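Local coordinates for protein beta-N-acetylhexosaminidase (Thermotoga neapolitana, PDB 5BZA) that probably releases terminal non-reducing N-acetyl-D-hexosamine residues from N-acetyl-beta-D-hexosaminides by hydrolysis, as a member of glycoside hydrolase family 3, at residues B[157-162]-B[195-200]. Sequence-based numbering, arbitrary orientation.
Sequences PCIKHF and RRIFQS. With CD (cadmium ion), chain N.
Ile159, on the outward side of a parallel barrel strand, plugs into the flank of helix 192-198 in the wall of the TIM-barrel domain of this family 3 glycosidase. Its CD1 does most of the touching: it sits 4.1 Å from CB of Ile197 and 3.9 Å from CE1 of Phe198, meeting that ring obliquely. With CG1 wedged beside both the backbone N and C (chi1 57°) and CD1 extended beyond it, the branch runs out towards the helix, while CG2 comes within 4.2 Å of CG1 of Ile197. The two isoleucine side chains run antiparallel, overlapping along their flanks, and no hydrogen bond joins the segments. Helix 192-198 is part of the beta-alpha-beta crossover from strand 156-162 to its parallel neighbour 205-208, and backbone bonds from Ile159 to Ala205 and Met207 tie these two strands together. Cys147 and Met144 of helix 136-153 close in on Ile159 and Ile197, respectively, whereas Phe198 stacks on Phe238. Ile197 O accepts two bonds from Ser200; Ser200 OG lies 2.7 Å from Ile197 O, on an in-plane lone pair, and Ser200 N gives the other. Lys160 points the other way from Ile159, and after a cis peptide His161 also faces away from the helix, its NE2 2.7 Å from the cadmium ion that Asp245 also binds; Asp117 OD2 hydrogen-bonds His161 ND1, fixing the ring's rotation.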
ATOM      1  N   PRO B 157      -3.909 -17.766  -8.362  1.00  9.22           N
ATOM      2  CA  PRO B 157      -4.727 -17.020  -9.322  1.00  8.88           C
ATOM      3  C   PRO B 157      -6.059 -17.692  -9.584  1.00  8.81           C
ATOM      4  O   PRO B 157      -6.199 -18.896  -9.387  1.00  8.99           O
ATOM      5  CB  PRO B 157      -3.848 -16.990 -10.583  1.00  6.97           C
ATOM      6  CG  PRO B 157      -3.038 -18.220 -10.486  1.00  6.66           C
ATOM      7  CD  PRO B 157      -2.766 -18.436  -9.010  1.00  9.23           C
ATOM      8  N   CYS B 158      -7.036 -16.882  -9.970  1.00  8.07           N
ATOM      9  CA  CYS B 158      -8.331 -17.366 -10.459  1.00 10.59           C
ATOM     10  C   CYS B 158      -8.612 -16.750 -11.831  1.00 11.75           C
ATOM     11  O   CYS B 158      -8.964 -15.567 -11.965  1.00  9.00           O
ATOM     12  CB  CYS B 158      -9.452 -17.015  -9.478  1.00 11.06           C
ATOM     13  SG  CYS B 158     -11.073 -17.657  -9.983  1.00 16.02           S
ATOM     14  N   ILE B 159      -8.432 -17.545 -12.866  1.00 11.93           N
ATOM     15  CA  ILE B 159      -8.581 -17.025 -14.212  1.00 12.52           C
ATOM     16  C   ILE B 159     -10.067 -16.856 -14.532  1.00  7.91           C
ATOM     17  O   ILE B 159     -10.884 -17.585 -14.052  1.00  9.08           O
ATOM     18  CB  ILE B 159      -7.857 -17.936 -15.242  1.00  9.75           C
ATOM     19  CG1 ILE B 159      -8.375 -19.375 -15.187  1.00 14.15           C
ATOM     20  CG2 ILE B 159      -6.344 -17.871 -15.008  1.00  9.62           C
ATOM     21  CD1 ILE B 159      -7.647 -20.300 -16.157  1.00  7.38           C
ATOM     22  N   LYS B 160     -10.396 -15.860 -15.343  1.00 11.18           N
ATOM     23  CA  LYS B 160     -11.783 -15.497 -15.622  1.00 12.68           C
ATOM     24  C   LYS B 160     -11.858 -14.806 -16.988  1.00 12.11           C
ATOM     25  O   LYS B 160     -10.845 -14.288 -17.462  1.00  9.11           O
ATOM     26  CB  LYS B 160     -12.323 -14.578 -14.499  1.00 10.89           C
ATOM     27  CG  LYS B 160     -11.607 -13.235 -14.411  1.00  8.64           C
ATOM     28  CD  LYS B 160     -12.010 -12.478 -13.149  1.00 11.66           C
ATOM     29  CE  LYS B 160     -11.266 -11.161 -13.040  1.00 10.58           C
ATOM     30  NZ  LYS B 160     -11.652 -10.414 -11.829  1.00 10.35           N
ATOM     31  N   HIS B 161     -13.029 -14.819 -17.645  1.00 11.52           N
ATOM     32  CA  HIS B 161     -14.196 -15.582 -17.225  1.00 12.79           C
ATOM     33  C   HIS B 161     -14.489 -16.697 -18.231  1.00 12.85           C
ATOM     34  O   HIS B 161     -14.871 -16.428 -19.376  1.00 11.27           O
ATOM     35  CB  HIS B 161     -15.447 -14.686 -17.093  1.00 14.14           C
ATOM     36  CG  HIS B 161     -15.190 -13.318 -16.520  1.00 16.64           C
ATOM     37  ND1 HIS B 161     -14.543 -12.315 -17.216  1.00 14.72           N
ATOM     38  CD2 HIS B 161     -15.539 -12.784 -15.326  1.00 13.19           C
ATOM     39  CE1 HIS B 161     -14.491 -11.229 -16.470  1.00 13.50           C
ATOM     40  NE2 HIS B 161     -15.068 -11.493 -15.317  1.00 12.88           N
ATOM     41  N   PHE B 162     -14.364 -17.943 -17.785  1.00 12.38           N
ATOM     42  CA  PHE B 162     -14.514 -19.094 -18.660  1.00 13.67           C
ATOM     43  C   PHE B 162     -15.942 -19.181 -19.253  1.00 11.43           C
ATOM     44  O   PHE B 162     -16.916 -19.146 -18.494  1.00 12.02           O
ATOM     45  CB  PHE B 162     -14.190 -20.370 -17.866  1.00 14.10           C
ATOM     46  CG  PHE B 162     -14.512 -21.632 -18.607  1.00 12.50           C
ATOM     47  CD1 PHE B 162     -13.588 -22.191 -19.475  1.00 12.87           C
ATOM     48  CD2 PHE B 162     -15.754 -22.220 -18.483  1.00 13.17           C
ATOM     49  CE1 PHE B 162     -13.897 -23.326 -20.183  1.00 15.16           C
ATOM     50  CE2 PHE B 162     -16.080 -23.356 -19.221  1.00 14.62           C
ATOM     51  CZ  PHE B 162     -15.151 -23.905 -20.052  1.00 15.10           C
ATOM     52  N   ARG B 195      -6.514 -22.758 -22.047  1.00 13.59           N
ATOM     53  CA  ARG B 195      -5.800 -23.981 -22.373  1.00 11.32           C
ATOM     54  C   ARG B 195      -4.321 -23.861 -21.987  1.00 12.54           C
ATOM     55  O   ARG B 195      -3.701 -24.822 -21.493  1.00 14.49           O
ATOM     56  CB  ARG B 195      -5.968 -24.303 -23.869  1.00  9.85           C
ATOM     57  CG  ARG B 195      -7.399 -24.761 -24.233  1.00 13.65           C
ATOM     58  CD  ARG B 195      -7.749 -24.715 -25.752  1.00 16.95           C
ATOM     59  NE  ARG B 195      -6.826 -25.491 -26.564  1.00 14.72           N
ATOM     60  CZ  ARG B 195      -6.467 -25.164 -27.805  1.00 21.93           C
ATOM     61  NH1 ARG B 195      -6.980 -24.079 -28.398  1.00 18.17           N
ATOM     62  NH2 ARG B 195      -5.601 -25.929 -28.464  1.00 22.89           N
ATOM     63  N   ARG B 196      -3.756 -22.691 -22.229  1.00 11.90           N
ATOM     64  CA  ARG B 196      -2.357 -22.429 -21.893  1.00 14.97           C
ATOM     65  C   ARG B 196      -2.116 -22.603 -20.393  1.00 10.83           C
ATOM     66  O   ARG B 196      -1.101 -23.217 -19.963  1.00  8.31           O
ATOM     67  CB  ARG B 196      -1.938 -21.017 -22.340  1.00 12.85           C
ATOM     68  CG  ARG B 196      -0.410 -20.693 -22.128  1.00 10.28           C
ATOM     69  CD  ARG B 196       0.509 -21.569 -22.997  1.00 12.16           C
ATOM     70  NE  ARG B 196       0.080 -21.581 -24.403  1.00 14.17           N
ATOM     71  CZ  ARG B 196       0.340 -20.633 -25.302  1.00 14.75           C
ATOM     72  NH1 ARG B 196       1.081 -19.575 -24.965  1.00  9.75           N
ATOM     73  NH2 ARG B 196      -0.127 -20.767 -26.552  1.00 10.95           N
ATOM     74  N   ILE B 197      -3.037 -22.075 -19.593  1.00 11.20           N
ATOM     75  CA  ILE B 197      -2.887 -22.233 -18.150  1.00 10.96           C
ATOM     76  C   ILE B 197      -3.048 -23.725 -17.757  1.00 11.16           C
ATOM     77  O   ILE B 197      -2.262 -24.251 -16.923  1.00 11.91           O
ATOM     78  CB  ILE B 197      -3.900 -21.371 -17.318  1.00 11.76           C
ATOM     79  CG1 ILE B 197      -3.904 -19.879 -17.744  1.00 12.85           C
ATOM     80  CG2 ILE B 197      -3.702 -21.615 -15.811  1.00 10.15           C
ATOM     81  CD1 ILE B 197      -2.550 -19.297 -18.010  1.00 10.95           C
ATOM     82  N   PHE B 198      -4.041 -24.409 -18.345  1.00 12.56           N
ATOM     83  CA  PHE B 198      -4.306 -25.819 -17.942  1.00 15.62           C
ATOM     84  C   PHE B 198      -3.182 -26.801 -18.296  1.00 13.00           C
ATOM     85  O   PHE B 198      -3.047 -27.835 -17.656  1.00 12.60           O
ATOM     86  CB  PHE B 198      -5.628 -26.335 -18.530  1.00 13.06           C
ATOM     87  CG  PHE B 198      -6.807 -25.520 -18.128  1.00 10.71           C
ATOM     88  CD1 PHE B 198      -6.861 -24.960 -16.842  1.00 10.88           C
ATOM     89  CD2 PHE B 198      -7.864 -25.306 -19.011  1.00  9.79           C
ATOM     90  CE1 PHE B 198      -7.980 -24.198 -16.432  1.00  9.80           C
ATOM     91  CE2 PHE B 198      -8.967 -24.528 -18.634  1.00  8.94           C
ATOM     92  CZ  PHE B 198      -9.024 -23.962 -17.347  1.00  8.79           C
ATOM     93  N   GLN B 199      -2.398 -26.471 -19.321  1.00 11.38           N
ATOM     94  CA  GLN B 199      -1.272 -27.305 -19.722  1.00 12.34           C
ATOM     95  C   GLN B 199      -0.041 -27.083 -18.840  1.00 14.06           C
ATOM     96  O   GLN B 199       0.918 -27.860 -18.952  1.00 16.65           O
ATOM     97  CB  GLN B 199      -0.921 -27.056 -21.187  1.00 15.06           C
ATOM     98  CG  GLN B 199      -1.877 -27.779 -22.114  1.00 18.36           C
ATOM     99  CD  GLN B 199      -1.641 -27.474 -23.577  1.00 24.85           C
ATOM    100  OE1 GLN B 199      -0.970 -26.489 -23.929  1.00 28.80           O
ATOM    101  NE2 GLN B 199      -2.266 -28.266 -24.446  1.00 22.12           N
ATOM    102  N   SER B 200      -0.011 -25.984 -18.058  1.00 12.37           N
ATOM    103  CA  SER B 200       1.093 -25.738 -17.107  1.00 12.52           C
ATOM    104  C   SER B 200       0.894 -26.524 -15.828  1.00 11.64           C
ATOM    105  O   SER B 200      -0.102 -27.215 -15.654  1.00 14.23           O
ATOM    106  CB  SER B 200       1.203 -24.240 -16.746  1.00 14.57           C
ATOM    107  OG  SER B 200       0.173 -23.832 -15.812  1.00  6.87           O
TER
HETATM  108 CD    CD N 502     -16.665 -10.232 -13.515  1.00 48.17          CD